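Long-range contact in phenylacetic acid degradation-related protein (PDB 2PIM), which probably hydrolyses fatty acyl-CoA thioesters, as a member of the hotdog-fold thioesterase superfamily: residues 39-44 with 65-70. Sequence-based numbering, arbitrary orientation.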
ATOM      1  N   LEU A  39     -10.725   5.793  15.295  1.00 26.53           N
ATOM      2  CA  LEU A  39     -11.388   4.668  14.696  1.00 27.27           C
ATOM      3  C   LEU A  39     -10.435   3.481  14.790  1.00 27.97           C
ATOM      4  O   LEU A  39      -9.244   3.647  14.768  1.00 22.20           O
ATOM      5  CB  LEU A  39     -11.759   4.962  13.237  1.00 29.52           C
ATOM      6  CG  LEU A  39     -12.508   3.863  12.458  1.00 26.91           C
ATOM      7  CD1 LEU A  39     -13.607   4.421  11.570  1.00 32.84           C
ATOM      8  CD2 LEU A  39     -11.546   3.068  11.634  1.00 27.33           C
ATOM      9  N   GLU A  40     -10.996   2.285  14.894  1.00 28.12           N
ATOM     10  CA  GLU A  40     -10.221   1.071  15.027  1.00 30.37           C
ATOM     11  C   GLU A  40     -10.817   0.034  14.066  1.00 27.75           C
ATOM     12  O   GLU A  40     -12.035  -0.043  13.927  1.00 24.00           O
ATOM     13  CB  GLU A  40     -10.331   0.624  16.469  1.00 32.87           C
ATOM     14  CG  GLU A  40      -9.253  -0.293  16.979  1.00 44.02           C
ATOM     15  CD  GLU A  40      -9.030  -0.152  18.516  1.00 36.23           C
ATOM     16  OE1 GLU A  40      -8.366   0.794  18.995  1.00 43.54           O
ATOM     17  OE2 GLU A  40      -9.537  -1.003  19.245  1.00 58.67           O
ATOM     18  N   SER A  41      -9.961  -0.685  13.350  1.00 25.28           N
ATOM     19  CA  SER A  41     -10.390  -1.750  12.466  1.00 25.88           C
ATOM     20  C   SER A  41      -9.434  -2.952  12.555  1.00 25.40           C
ATOM     21  O   SER A  41      -8.217  -2.800  12.719  1.00 25.82           O
ATOM     22  CB  SER A  41     -10.480  -1.231  11.020  1.00 26.09           C
ATOM     23  OG  SER A  41     -10.939  -2.229  10.107  1.00 26.57           O
ATOM     24  N   ASP A  42      -9.996  -4.143  12.447  1.00 25.70           N
ATOM     25  CA  ASP A  42      -9.206  -5.343  12.243  1.00 28.76           C
ATOM     26  C   ASP A  42      -8.871  -5.510  10.764  1.00 27.43           C
ATOM     27  O   ASP A  42      -9.614  -5.034   9.923  1.00 29.31           O
ATOM     28  CB  ASP A  42      -9.998  -6.568  12.676  1.00 28.52           C
ATOM     29  CG  ASP A  42     -10.183  -6.642  14.160  1.00 33.78           C
ATOM     30  OD1 ASP A  42      -9.279  -6.187  14.881  1.00 31.81           O
ATOM     31  OD2 ASP A  42     -11.227  -7.170  14.593  1.00 26.15           O
ATOM     32  N   TYR A  43      -7.770  -6.198  10.482  1.00 25.36           N
ATOM     33  CA  TYR A  43      -7.380  -6.586   9.141  1.00 29.16           C
ATOM     34  C   TYR A  43      -6.821  -8.019   9.232  1.00 31.88           C
ATOM     35  O   TYR A  43      -6.411  -8.468  10.317  1.00 30.70           O
ATOM     36  CB  TYR A  43      -6.353  -5.574   8.523  1.00 30.08           C
ATOM     37  CG  TYR A  43      -6.967  -4.194   8.347  1.00 28.61           C
ATOM     38  CD1 TYR A  43      -7.822  -3.923   7.290  1.00 25.97           C
ATOM     39  CD2 TYR A  43      -6.755  -3.197   9.282  1.00 32.23           C
ATOM     40  CE1 TYR A  43      -8.418  -2.693   7.148  1.00 26.35           C
ATOM     41  CE2 TYR A  43      -7.367  -1.966   9.165  1.00 20.10           C
ATOM     42  CZ  TYR A  43      -8.215  -1.722   8.114  1.00 27.85           C
ATOM     43  OH  TYR A  43      -8.849  -0.499   8.030  1.00 30.49           O
ATOM     44  N   VAL A  44      -6.848  -8.744   8.108  1.00 30.40           N
ATOM     45  CA  VAL A  44      -6.265 -10.089   8.039  1.00 30.31           C
ATOM     46  C   VAL A  44      -5.247 -10.069   6.892  1.00 33.03           C
ATOM     47  O   VAL A  44      -5.579  -9.683   5.769  1.00 31.58           O
ATOM     48  CB  VAL A  44      -7.317 -11.198   7.793  1.00 30.40           C
ATOM     49  CG1 VAL A  44      -6.648 -12.554   7.586  1.00 29.67           C
ATOM     50  CG2 VAL A  44      -8.305 -11.296   8.946  1.00 26.15           C
ATOM     51  N   LEU A  65      -3.444   0.524   6.298  1.00 29.28           N
ATOM     52  CA  LEU A  65      -3.288   1.880   6.824  1.00 27.74           C
ATOM     53  C   LEU A  65      -4.095   2.888   6.022  1.00 28.05           C
ATOM     54  O   LEU A  65      -4.713   3.810   6.579  1.00 29.49           O
ATOM     55  CB  LEU A  65      -1.794   2.252   6.907  1.00 28.68           C
ATOM     56  CG  LEU A  65      -1.008   1.522   8.043  1.00 23.42           C
ATOM     57  CD1 LEU A  65       0.486   1.505   7.831  1.00 31.04           C
ATOM     58  CD2 LEU A  65      -1.337   2.068   9.430  1.00 26.12           C
ATOM     59  N   ASP A  66      -4.122   2.699   4.712  1.00 28.59           N
ATOM     60  CA  ASP A  66      -4.940   3.519   3.850  1.00 29.20           C
ATOM     61  C   ASP A  66      -6.401   3.362   4.221  1.00 29.54           C
ATOM     62  O   ASP A  66      -7.147   4.360   4.290  1.00 34.62           O
ATOM     63  CB  ASP A  66      -4.656   3.172   2.372  1.00 28.52           C
ATOM     64  CG  ASP A  66      -5.371   4.121   1.381  1.00 30.65           C
ATOM     65  OD1 ASP A  66      -5.403   5.334   1.588  1.00 43.29           O
ATOM     66  OD2 ASP A  66      -5.881   3.648   0.363  1.00 38.64           O
ATOM     67  N   ASP A  67      -6.839   2.118   4.450  1.00 29.54           N
ATOM     68  CA  ASP A  67      -8.242   1.863   4.754  1.00 29.77           C
ATOM     69  C   ASP A  67      -8.658   2.517   6.088  1.00 29.76           C
ATOM     70  O   ASP A  67      -9.676   3.200   6.181  1.00 32.11           O
ATOM     71  CB  ASP A  67      -8.538   0.362   4.817  1.00 29.36           C
ATOM     72  CG  ASP A  67     -10.013   0.086   5.104  1.00 32.14           C
ATOM     73  OD1 ASP A  67     -10.806   0.260   4.170  1.00 30.36           O
ATOM     74  OD2 ASP A  67     -10.386  -0.277   6.262  1.00 33.19           O
ATOM     75  N   VAL A  68      -7.861   2.317   7.125  1.00 27.64           N
ATOM     76  CA  VAL A  68      -8.253   2.785   8.457  1.00 27.44           C
ATOM     77  C   VAL A  68      -8.332   4.318   8.530  1.00 29.01           C
ATOM     78  O   VAL A  68      -9.324   4.895   9.111  1.00 30.04           O
ATOM     79  CB  VAL A  68      -7.388   2.126   9.586  1.00 28.08           C
ATOM     80  CG1 VAL A  68      -5.956   2.659   9.592  1.00 24.31           C
ATOM     81  CG2 VAL A  68      -8.053   2.279  10.903  1.00 27.20           C
ATOM     82  N   THR A  69      -7.380   4.973   7.860  1.00 28.09           N
ATOM     83  CA  THR A  69      -7.283   6.427   7.864  1.00 25.20           C
ATOM     84  C   THR A  69      -8.403   7.073   7.025  1.00 24.93           C
ATOM     85  O   THR A  69      -9.112   7.949   7.490  1.00 22.13           O
ATOM     86  CB  THR A  69      -5.874   6.932   7.462  1.00 25.20           C
ATOM     87  OG1 THR A  69      -5.513   6.506   6.128  1.00 24.08           O
ATOM     88  CG2 THR A  69      -4.837   6.453   8.466  1.00 29.99           C
ATOM     89  N   ALA A  70      -8.601   6.570   5.819  1.00 29.08           N
ATOM     90  CA  ALA A  70      -9.723   7.002   4.955  1.00 26.21           C
ATOM     91  C   ALA A  70     -11.097   6.690   5.513  1.00 28.42           C
ATOM     92  O   ALA A  70     -12.097   7.428   5.251  1.00 30.54           O
ATOM     93  CB  ALA A  70      -9.552   6.370   3.569  1.00 27.70           C
TER
HETATM   94  O   HOH W   1     -12.268  -1.903   7.561  1.00 15.37           O
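Tyr43 reaches from the strand to the central helix of the hotdog fold and gives its phenolic hydrogen to Asp67; the modelled separation of OH and OD2, 2.4 Å, is implausibly short, and its exact value is doubtful. The accepting oxygen lies at the ring's edge, in its plane, and the carboxylate stands almost perpendicular to the ring, the two planes 85° apart. With CG anti to its carbonyl carbon (chi1 -64°), the tyrosine lays its ring lengthwise towards the helix, and CE2 passes 4.1 Å from Val68 CB. The hydroxyl also lies close to Val68 N, but the angle is too poor for a bond. Four residues earlier in the strand, the side chain of Leu39 runs beside that of Val68 but in the reverse direction, with CD2 and CG2 3.7 Å apart. Ser41, between Leu39 and Tyr43 in the strand, has its OG 2.9 Å from a water that donates to Asp67 OD2 over 2.8 Å. Leu121 of strand 114-123 packs against Tyr43, and Gln57 of the second subunit against Asp67. OD2 thus meets both the tyrosine hydroxyl and a water shared with Ser41, so polar links join strand and helix beside their apolar packing.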